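Local coordinates for sigma-54 interaction domain protein (Enterococcus faecalis, PDB 3GDW) that is of unknown function, but carries a mannose-type PTS EIIA domain cut from a larger sigma-54 activator-like protein that probably binds ATP and DNA, at residues B[128-131]-B[132-136]; B[120-123]-B[124-128]; B[43-46]-B[47-51]; B[80-83]-B[84-88]. One frame throughout, in Å; residues are numbered along the deposited sequence.

All four contacts are local, between side chains and backbone about one helical turn apart, but they lie in different parts of the fold. Contacts 1 and 2 share V128 and follow one another along helix 114-135, their centres 12 Å apart, and both touch the second subunit. Contact 1, far from the centre of the chain, stacks two arginines; contact 2 joins a glutamine-glutamate pair to a buried side of I121 and F125. Contacts 3 and 4 belong to neighbouring helices, 44-57 and 78-86, which meet through Y48 and E85. Contact 3 has a second glutamine-glutamate pair, with M47 and Y48 buried, whereas contact 4 is mostly surface and closes its helix with a threonine and a glycine.

Contact 1: B[128-131]-B[132-136]; sequences VVRE and QFRSS. With EDO (1,2-ethanediol), chain C.
In R130 a chi1 of -179° carries CG away from the backbone N, and bends at chi2 and chi3 then turn the chain toward R134, one turn on, which sets CG beside its own backbone N (chi1 -65°) and runs straight out to NE. These different routes carry both guanidinium groups to the same place, where they stack with centres 3.7 Å apart and planes 22° from parallel. R134 NH2 sits over one face of the R130 group, 3.3 Å from R130 NE. A 1,2-ethanediol, probably from the crystallisation liquor, accepts through O2 from R130 NE at 2.8 Å and more loosely from R130 NH1. It crowds R134 NH2 too closely in the model, so its exact placing, and with it a bond from R134 NE to O1, is doubtful. Long, flexible arginines suit this exposed surface. On another side of the helix V128 CG1 touches Q132 NE2 at 3.5 Å, and V128 and V129 also pack on M95 and E126 of the second subunit. Backbone bonds such as R134 N to R130 O, 2.9 Å, keep the turn regular. Two like charges stacked this closely would be expected to repel, a cost that exposure to solvent probably screens in part.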
loop_
_atom_site.group_PDB
_atom_site.type_symbol
_atom_site.label_atom_id
_atom_site.label_comp_id
_atom_site.label_asym_id
_atom_site.label_seq_id
_atom_site.Cartn_x
_atom_site.Cartn_y
_atom_site.Cartn_z
ATOM N N VAL B 128 5.429 8.757 8.647
ATOM C CA VAL B 128 4.861 9.162 7.362
ATOM C C VAL B 128 3.823 10.284 7.493
ATOM O O VAL B 128 3.753 11.165 6.633
ATOM C CB VAL B 128 4.252 7.944 6.594
ATOM C CG1 VAL B 128 3.396 8.413 5.376
ATOM C CG2 VAL B 128 5.366 7.057 6.122
ATOM N N VAL B 129 2.999 10.223 8.534
ATOM C CA VAL B 129 2.000 11.257 8.800
ATOM C C VAL B 129 2.713 12.603 8.946
ATOM O O VAL B 129 2.289 13.630 8.387
ATOM C CB VAL B 129 1.173 10.905 10.057
ATOM C CG1 VAL B 129 0.318 12.094 10.550
ATOM C CG2 VAL B 129 0.313 9.672 9.770
ATOM N N ARG B 130 3.832 12.559 9.650
ATOM C CA ARG B 130 4.633 13.736 9.913
ATOM C C ARG B 130 5.372 14.250 8.654
ATOM O O ARG B 130 5.381 15.459 8.394
ATOM C CB ARG B 130 5.556 13.437 11.089
ATOM C CG ARG B 130 6.428 14.585 11.488
ATOM C CD ARG B 130 7.858 14.214 11.245
ATOM N NE ARG B 130 8.558 14.448 12.478
ATOM C CZ ARG B 130 9.812 14.130 12.732
ATOM N NH1 ARG B 130 10.277 14.438 13.906
ATOM N NH2 ARG B 130 10.582 13.526 11.840
ATOM N N GLU B 131 5.971 13.334 7.885
ATOM C CA GLU B 131 6.606 13.672 6.598
ATOM C C GLU B 131 5.601 14.330 5.649
ATOM O O GLU B 131 5.902 15.354 5.031
ATOM C CB GLU B 131 7.228 12.430 5.929
ATOM C CG GLU B 131 7.941 12.703 4.598
ATOM C CD GLU B 131 8.706 11.485 4.056
ATOM O OE1 GLU B 131 8.091 10.411 3.857
ATOM O OE2 GLU B 131 9.927 11.611 3.806
ATOM N N GLN B 132 4.409 13.743 5.553
ATOM C CA GLN B 132 3.316 14.318 4.768
ATOM C C GLN B 132 2.857 15.677 5.305
ATOM O O GLN B 132 2.634 16.617 4.525
ATOM C CB GLN B 132 2.123 13.346 4.665
ATOM C CG GLN B 132 2.303 12.274 3.582
ATOM C CD GLN B 132 1.186 11.227 3.552
ATOM O OE1 GLN B 132 0.088 11.456 4.059
ATOM N NE2 GLN B 132 1.478 10.061 2.977
ATOM N N PHE B 133 2.728 15.774 6.631
ATOM C CA PHE B 133 2.387 17.041 7.255
ATOM C C PHE B 133 3.360 18.140 6.863
ATOM O O PHE B 133 2.933 19.225 6.446
ATOM C CB PHE B 133 2.303 16.944 8.773
ATOM C CG PHE B 133 2.149 18.288 9.435
ATOM C CD1 PHE B 133 0.976 19.018 9.279
ATOM C CD2 PHE B 133 3.187 18.843 10.180
ATOM C CE1 PHE B 133 0.832 20.267 9.872
ATOM C CE2 PHE B 133 3.040 20.097 10.772
ATOM C CZ PHE B 133 1.857 20.797 10.614
ATOM N N ARG B 134 4.655 17.852 6.969
ATOM C CA ARG B 134 5.684 18.842 6.650
ATOM C C ARG B 134 5.705 19.228 5.168
ATOM O O ARG B 134 5.957 20.380 4.852
ATOM C CB ARG B 134 7.045 18.394 7.148
ATOM C CG ARG B 134 7.077 18.320 8.682
ATOM C CD ARG B 134 8.400 17.815 9.199
ATOM N NE ARG B 134 8.484 17.792 10.666
ATOM C CZ ARG B 134 9.617 17.559 11.334
ATOM N NH1 ARG B 134 10.747 17.341 10.664
ATOM N NH2 ARG B 134 9.636 17.549 12.661
ATOM N N SER B 135 5.411 18.274 4.279
ATOM C CA SER B 135 5.310 18.537 2.829
ATOM C C SER B 135 4.131 19.409 2.427
ATOM O O SER B 135 4.250 20.224 1.519
ATOM C CB SER B 135 5.246 17.229 2.048
ATOM O OG SER B 135 6.408 16.473 2.287
ATOM N N SER B 136 2.993 19.229 3.095
ATOM C CA SER B 136 1.809 20.061 2.874
ATOM C C SER B 136 2.020 21.537 3.238
ATOM O O SER B 136 1.190 22.406 2.902
ATOM C CB SER B 136 0.621 19.517 3.664
ATOM O OG SER B 136 0.649 19.933 5.029
HETATM C C1 EDO C . 7.014 17.556 13.792
HETATM O O1 EDO C . 6.186 18.112 12.799
HETATM C C2 EDO C . 6.445 16.280 14.371
HETATM O O2 EDO C . 7.619 15.631 14.894
#

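Contact 2: B[120-123]-B[124-128]; sequences NIQL and SFESV
Q122 NE2 donates to E126 OE2 at 3.1 Å, nearly along the C-O axis of the carboxylate, with the two flat groups only 22° from coplanar. Q122 reaches out extended while E126 bends at chi2 (-98°), and the two chains run side by side one turn apart. S127 grips the backbone twice: its OG and its N, each 2.9 Å from L123 O, approach that carbonyl from opposite faces. A serine is short enough to fold its hydroxyl back on the preceding turn in this way. S124 OG is bound to E103 of helix 98-109, and N120 ND2 to the carbonyl of D116. Ordinary helix bonds run beneath, among them F125 N to I121 O at 3.0 Å. The apolar side carries I121 and F125, where I121 CG2 meets the edge of the ring at F125 CE2, 3.6 Å away. Both lean on I93 of strand 90-93 and I100 of helix 98-109, while F125 also reaches V129, and Q122 reaches F133, of the second subunit. The Q122-E126 pair on one side and I121 with F125 on the buried side mark an amphipathic helix, here the long helix 114-135 that packs on its own domain and its partner subunit.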
loop_
_atom_site.group_PDB
_atom_site.type_symbol
_atom_site.label_atom_id
_atom_site.label_comp_id
_atom_site.label_asym_id
_atom_site.label_seq_id
_atom_site.Cartn_x
_atom_site.Cartn_y
_atom_site.Cartn_z
ATOM N N ASN B 120 6.266 -0.928 16.412
ATOM C CA ASN B 120 7.187 -0.434 15.368
ATOM C C ASN B 120 6.476 -0.035 14.074
ATOM O O ASN B 120 6.873 0.922 13.389
ATOM C CB ASN B 120 8.344 -1.409 15.108
ATOM C CG ASN B 120 9.436 -1.324 16.184
ATOM O OD1 ASN B 120 10.414 -0.592 16.029
ATOM N ND2 ASN B 120 9.262 -2.052 17.284
ATOM N N ILE B 121 5.409 -0.757 13.746
ATOM C CA ILE B 121 4.628 -0.398 12.594
ATOM C C ILE B 121 3.868 0.910 12.835
ATOM O O ILE B 121 3.771 1.755 11.937
ATOM C CB ILE B 121 3.671 -1.527 12.156
ATOM C CG1 ILE B 121 4.464 -2.679 11.495
ATOM C CG2 ILE B 121 2.653 -0.973 11.159
ATOM C CD1 ILE B 121 3.629 -3.942 11.175
ATOM N N GLN B 122 3.314 1.071 14.035
ATOM C CA GLN B 122 2.671 2.329 14.364
ATOM C C GLN B 122 3.651 3.487 14.228
ATOM O O GLN B 122 3.303 4.513 13.700
ATOM C CB GLN B 122 2.057 2.300 15.764
ATOM C CG GLN B 122 1.407 3.622 16.103
ATOM C CD GLN B 122 0.755 3.627 17.484
ATOM O OE1 GLN B 122 0.690 2.606 18.160
ATOM N NE2 GLN B 122 0.247 4.763 17.876
ATOM N N LEU B 123 4.888 3.324 14.691
ATOM C CA LEU B 123 5.891 4.382 14.528
ATOM C C LEU B 123 6.197 4.705 13.059
ATOM O O LEU B 123 6.446 5.874 12.714
ATOM C CB LEU B 123 7.175 4.031 15.284
ATOM C CG LEU B 123 7.108 4.162 16.809
ATOM C CD1 LEU B 123 8.211 3.340 17.499
ATOM C CD2 LEU B 123 7.162 5.651 17.255
ATOM N N SER B 124 6.185 3.682 12.194
ATOM C CA SER B 124 6.386 3.898 10.781
ATOM C C SER B 124 5.254 4.725 10.200
ATOM O O SER B 124 5.499 5.653 9.457
ATOM C CB SER B 124 6.501 2.560 10.027
ATOM O OG SER B 124 7.702 1.878 10.379
ATOM N N PHE B 125 4.013 4.381 10.535
ATOM C CA PHE B 125 2.885 5.165 10.081
ATOM C C PHE B 125 3.034 6.611 10.573
ATOM O O PHE B 125 2.906 7.538 9.772
ATOM C CB PHE B 125 1.551 4.548 10.514
ATOM C CG PHE B 125 1.029 3.494 9.561
ATOM C CD1 PHE B 125 0.362 3.852 8.389
ATOM C CD2 PHE B 125 1.216 2.161 9.823
ATOM C CE1 PHE B 125 -0.121 2.876 7.503
ATOM C CE2 PHE B 125 0.732 1.183 8.954
ATOM C CZ PHE B 125 0.062 1.545 7.793
ATOM N N GLU B 126 3.354 6.790 11.865
ATOM C CA GLU B 126 3.502 8.147 12.439
ATOM C C GLU B 126 4.566 8.964 11.742
ATOM O O GLU B 126 4.344 10.147 11.497
ATOM C CB GLU B 126 3.808 8.146 13.949
ATOM C CG GLU B 126 2.926 7.246 14.759
ATOM C CD GLU B 126 1.772 7.964 15.426
ATOM O OE1 GLU B 126 1.499 9.142 15.066
ATOM O OE2 GLU B 126 1.159 7.337 16.325
ATOM N N SER B 127 5.709 8.344 11.420
ATOM C CA SER B 127 6.757 9.032 10.665
ATOM C C SER B 127 6.218 9.571 9.355
ATOM O O SER B 127 6.512 10.702 8.991
ATOM C CB SER B 127 7.933 8.121 10.358
ATOM O OG SER B 127 8.469 7.627 11.545
ATOM N N VAL B 128 5.429 8.757 8.647
ATOM C CA VAL B 128 4.861 9.162 7.362
ATOM C C VAL B 128 3.823 10.284 7.493
ATOM O O VAL B 128 3.753 11.165 6.633
ATOM C CB VAL B 128 4.252 7.944 6.594
ATOM C CG1 VAL B 128 3.396 8.413 5.376
ATOM C CG2 VAL B 128 5.366 7.057 6.122
#

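Contact 3: B[43-46]-B[47-51]; sequences EVQT and MYEQL
Q45 and E49 make the side-chain hydrogen bond of this turn: Q45 NE2 donates to E49 OE2 at 2.8 Å, almost straight at 173°. The oxygen offers its anti lone pair, and the acceptor lies close to the plane of the Q45 amide, although amide and carboxylate planes are 68° apart. Q45 gets there by bending at chi2 (62°), whereas E49 stays extended beyond CG. Two long polar residues one turn apart suit a solvent-facing side of a helix.

Backbone bonds support the pair. Y48 N to V44 O, 3.0 Å, and E49 N to Q45 O, 3.1 Å, are regular, while the first, M47 N to E43 O, is weak. E43 holds the N-cap position. A water extends the polar set: it donates to T46 O at 2.9 Å and accepts from Q50 NE2 at 2.6 Å, bridging the backbone of one turn to the side chain of the next.

The apolar residues point elsewhere. Selenomethionine M47, its flexible chain bent at chi2 and chi3, packs on M36 and M38 of strand 34-38 and L10 of strand 6-12, and the compact, branched L51 packs on F8 and L10. Y48 turns toward helix 78-86, meeting the ring of F78 edge-to-face and binding E85 through its hydroxyl; a tyrosine can thus be buried by its ring and still satisfy its OH. This division of faces is that of an amphipathic helix flanking the parallel sheet of an alpha/beta domain, consistent with the EIIA fold of the mannose type.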
loop_
_atom_site.group_PDB
_atom_site.type_symbol
_atom_site.label_atom_id
_atom_site.label_comp_id
_atom_site.label_asym_id
_atom_site.label_seq_id
_atom_site.Cartn_x
_atom_site.Cartn_y
_atom_site.Cartn_z
ATOM N N GLU B 43 -16.992 -12.304 -2.503
ATOM C CA GLU B 43 -17.639 -11.724 -1.335
ATOM C C GLU B 43 -16.701 -11.709 -0.129
ATOM O O GLU B 43 -15.835 -12.578 0.018
ATOM C CB GLU B 43 -18.985 -12.395 -1.055
ATOM C CG GLU B 43 -19.987 -12.120 -2.164
ATOM C CD GLU B 43 -21.287 -12.876 -1.993
ATOM O OE1 GLU B 43 -21.421 -13.633 -1.010
ATOM O OE2 GLU B 43 -22.177 -12.720 -2.855
ATOM N N VAL B 44 -16.856 -10.683 0.707
ATOM C CA VAL B 44 -16.019 -10.503 1.904
ATOM C C VAL B 44 -16.043 -11.748 2.826
ATOM O O VAL B 44 -14.985 -12.220 3.277
ATOM C CB VAL B 44 -16.416 -9.200 2.682
ATOM C CG1 VAL B 44 -15.740 -9.140 4.042
ATOM C CG2 VAL B 44 -16.076 -7.951 1.850
ATOM N N GLN B 45 -17.234 -12.296 3.077
ATOM C CA GLN B 45 -17.361 -13.518 3.901
ATOM C C GLN B 45 -16.559 -14.706 3.326
ATOM O O GLN B 45 -15.955 -15.484 4.062
ATOM C CB GLN B 45 -18.833 -13.909 4.093
ATOM C CG GLN B 45 -19.040 -15.206 4.854
ATOM C CD GLN B 45 -18.493 -15.174 6.291
ATOM O OE1 GLN B 45 -18.368 -14.113 6.906
ATOM N NE2 GLN B 45 -18.168 -16.349 6.824
ATOM N N THR B 46 -16.554 -14.844 2.010
ATOM C CA THR B 46 -15.775 -15.898 1.365
ATOM C C THR B 46 -14.276 -15.765 1.702
ATOM O O THR B 46 -13.584 -16.769 1.939
ATOM C CB THR B 46 -15.933 -15.812 -0.160
ATOM O OG1 THR B 46 -17.322 -15.876 -0.493
ATOM C CG2 THR B 46 -15.177 -16.922 -0.847
HETATM N N MSE B 47 -13.785 -14.530 1.721
HETATM C CA MSE B 47 -12.371 -14.269 2.041
HETATM C C MSE B 47 -12.071 -14.611 3.502
HETATM O O MSE B 47 -11.061 -15.246 3.806
HETATM C CB MSE B 47 -12.004 -12.819 1.769
HETATM C CG MSE B 47 -10.577 -12.492 2.172
HETATM SE SE MSE B 47 -9.267 -13.629 1.151
HETATM C CE MSE B 47 -9.487 -12.825 -0.396
ATOM N N TYR B 48 -12.966 -14.212 4.393
ATOM C CA TYR B 48 -12.791 -14.537 5.795
ATOM C C TYR B 48 -12.639 -16.049 5.955
ATOM O O TYR B 48 -11.790 -16.516 6.705
ATOM C CB TYR B 48 -13.966 -14.057 6.640
ATOM C CG TYR B 48 -13.766 -14.527 8.052
ATOM C CD1 TYR B 48 -12.766 -13.962 8.843
ATOM C CD2 TYR B 48 -14.513 -15.584 8.572
ATOM C CE1 TYR B 48 -12.527 -14.417 10.128
ATOM C CE2 TYR B 48 -14.293 -16.045 9.877
ATOM C CZ TYR B 48 -13.289 -15.459 10.641
ATOM O OH TYR B 48 -13.036 -15.885 11.925
ATOM N N GLU B 49 -13.468 -16.813 5.245
ATOM C CA GLU B 49 -13.459 -18.260 5.407
ATOM C C GLU B 49 -12.134 -18.873 4.904
ATOM O O GLU B 49 -11.642 -19.834 5.497
ATOM C CB GLU B 49 -14.697 -18.907 4.769
ATOM C CG GLU B 49 -15.970 -18.542 5.489
ATOM C CD GLU B 49 -17.234 -19.133 4.878
ATOM O OE1 GLU B 49 -17.150 -20.081 4.055
ATOM O OE2 GLU B 49 -18.326 -18.638 5.237
ATOM N N GLN B 50 -11.554 -18.298 3.849
ATOM C CA GLN B 50 -10.223 -18.717 3.374
ATOM C C GLN B 50 -9.183 -18.514 4.472
ATOM O O GLN B 50 -8.355 -19.384 4.745
ATOM C CB GLN B 50 -9.784 -17.860 2.175
ATOM C CG GLN B 50 -10.612 -18.057 0.935
ATOM C CD GLN B 50 -10.266 -19.353 0.259
ATOM O OE1 GLN B 50 -9.100 -19.591 -0.086
ATOM N NE2 GLN B 50 -11.266 -20.202 0.060
ATOM N N LEU B 51 -9.217 -17.335 5.089
ATOM C CA LEU B 51 -8.242 -17.005 6.118
ATOM C C LEU B 51 -8.437 -17.883 7.363
ATOM O O LEU B 51 -7.488 -18.454 7.908
ATOM C CB LEU B 51 -8.335 -15.521 6.452
ATOM C CG LEU B 51 -7.631 -15.096 7.720
ATOM C CD1 LEU B 51 -6.089 -15.137 7.518
ATOM C CD2 LEU B 51 -8.113 -13.706 8.054
HETATM O O HOH W 1 -13.613 -19.504 0.862
#

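Contact 4: B[80-83]-B[84-88]; sequences NMLF and EETGI
F83 and I88 meet where helix 78-86 ends, in the beta-alpha-beta unit that leads from strand 66-70 to strand 90-93. G87 leaves the helix with a positive phi (76°), a conformation that glycine adopts readily because it has no side chain, and its N still reaches back to F83 O at 2.7 Å. The F83 ring lies beside the chain that leaves the helix, with I88 O at the edge of the ring, near its plane, 3.4 Å from F83 CD1. Its CG is anti to the backbone N (chi1 171°), which sends the ring toward this exit. L82 O is gripped twice by T86, by N and by OG1, both at 2.8 Å and from opposite faces of the carbonyl. Threonine suits the last turn because its hydroxyl, set between backbone N and carbonyl carbon (chi1 75°), can fold back onto the helix.

Upstream, E84 N binds N80 O at 2.9 Å in a regular bond. L82 is the buried residue, packing on Y48, L51 and V55 of helix 44-57, an apolar branch suited to that interface. E85, besides its bond with Y48, forms a salt bridge with R52, which ties helix 78-86 to helix 44-57. The threonine hydroxyl also works forward: T86 OG1 accepts from I88 N at 3.0 Å, making an ST turn.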
loop_
_atom_site.group_PDB
_atom_site.type_symbol
_atom_site.label_atom_id
_atom_site.label_comp_id
_atom_site.label_asym_id
_atom_site.label_seq_id
_atom_site.Cartn_x
_atom_site.Cartn_y
_atom_site.Cartn_z
ATOM N N ASN B 80 -10.535 -9.198 14.823
ATOM C CA ASN B 80 -11.301 -9.524 15.995
ATOM C C ASN B 80 -12.112 -10.799 15.760
ATOM O O ASN B 80 -12.262 -11.601 16.676
ATOM C CB ASN B 80 -12.190 -8.355 16.431
ATOM C CG ASN B 80 -13.090 -8.712 17.603
ATOM O OD1 ASN B 80 -12.637 -9.287 18.597
ATOM N ND2 ASN B 80 -14.378 -8.386 17.486
HETATM N N MSE B 81 -12.609 -10.992 14.537
HETATM C CA MSE B 81 -13.384 -12.195 14.208
HETATM C C MSE B 81 -12.575 -13.464 14.448
HETATM O O MSE B 81 -13.078 -14.422 15.016
HETATM C CB MSE B 81 -13.867 -12.163 12.758
HETATM C CG MSE B 81 -15.250 -11.580 12.579
HETATM SE SE MSE B 81 -15.613 -11.206 10.697
HETATM C CE MSE B 81 -17.136 -9.981 10.917
ATOM N N LEU B 82 -11.321 -13.464 14.009
ATOM C CA LEU B 82 -10.436 -14.614 14.206
ATOM C C LEU B 82 -10.146 -14.864 15.671
ATOM O O LEU B 82 -10.117 -16.011 16.110
ATOM C CB LEU B 82 -9.099 -14.407 13.498
ATOM C CG LEU B 82 -8.781 -14.845 12.085
ATOM C CD1 LEU B 82 -7.277 -14.524 11.857
ATOM C CD2 LEU B 82 -9.089 -16.331 11.808
ATOM N N PHE B 83 -9.884 -13.797 16.423
ATOM C CA PHE B 83 -9.672 -13.935 17.866
ATOM C C PHE B 83 -10.893 -14.545 18.559
ATOM O O PHE B 83 -10.746 -15.482 19.334
ATOM C CB PHE B 83 -9.302 -12.611 18.543
ATOM C CG PHE B 83 -9.298 -12.704 20.043
ATOM C CD1 PHE B 83 -8.279 -13.385 20.704
ATOM C CD2 PHE B 83 -10.333 -12.157 20.791
ATOM C CE1 PHE B 83 -8.278 -13.496 22.092
ATOM C CE2 PHE B 83 -10.346 -12.269 22.178
ATOM C CZ PHE B 83 -9.317 -12.936 22.830
ATOM N N GLU B 84 -12.082 -14.002 18.281
ATOM C CA GLU B 84 -13.334 -14.528 18.845
ATOM C C GLU B 84 -13.536 -16.000 18.490
ATOM O O GLU B 84 -13.966 -16.772 19.330
ATOM C CB GLU B 84 -14.554 -13.742 18.345
ATOM C CG GLU B 84 -14.636 -12.288 18.776
ATOM C CD GLU B 84 -14.765 -12.117 20.270
ATOM O OE1 GLU B 84 -15.633 -12.777 20.895
ATOM O OE2 GLU B 84 -13.981 -11.313 20.819
ATOM N N GLU B 85 -13.251 -16.368 17.239
ATOM C CA GLU B 85 -13.507 -17.729 16.743
ATOM C C GLU B 85 -12.450 -18.763 17.169
ATOM O O GLU B 85 -12.790 -19.896 17.509
ATOM C CB GLU B 85 -13.686 -17.738 15.213
ATOM C CG GLU B 85 -14.036 -19.123 14.624
ATOM C CD GLU B 85 -14.478 -19.075 13.159
ATOM O OE1 GLU B 85 -14.672 -17.961 12.609
ATOM O OE2 GLU B 85 -14.641 -20.165 12.557
ATOM N N THR B 86 -11.179 -18.379 17.135
ATOM C CA THR B 86 -10.086 -19.317 17.415
ATOM C C THR B 86 -9.431 -19.068 18.783
ATOM O O THR B 86 -8.749 -19.941 19.316
ATOM C CB THR B 86 -8.959 -19.238 16.338
ATOM O OG1 THR B 86 -8.202 -18.046 16.542
ATOM C CG2 THR B 86 -9.520 -19.240 14.924
ATOM N N GLY B 87 -9.595 -17.870 19.332
ATOM C CA GLY B 87 -8.908 -17.516 20.580
ATOM C C GLY B 87 -7.426 -17.194 20.408
ATOM O O GLY B 87 -6.722 -16.971 21.397
ATOM N N ILE B 88 -6.949 -17.173 19.166
ATOM C CA ILE B 88 -5.570 -16.782 18.874
ATOM C C ILE B 88 -5.493 -15.258 18.885
ATOM O O ILE B 88 -6.294 -14.591 18.223
ATOM C CB ILE B 88 -5.095 -17.324 17.500
ATOM C CG1 ILE B 88 -5.110 -18.859 17.471
ATOM C CG2 ILE B 88 -3.719 -16.768 17.133
ATOM C CD1 ILE B 88 -4.018 -19.512 18.329
#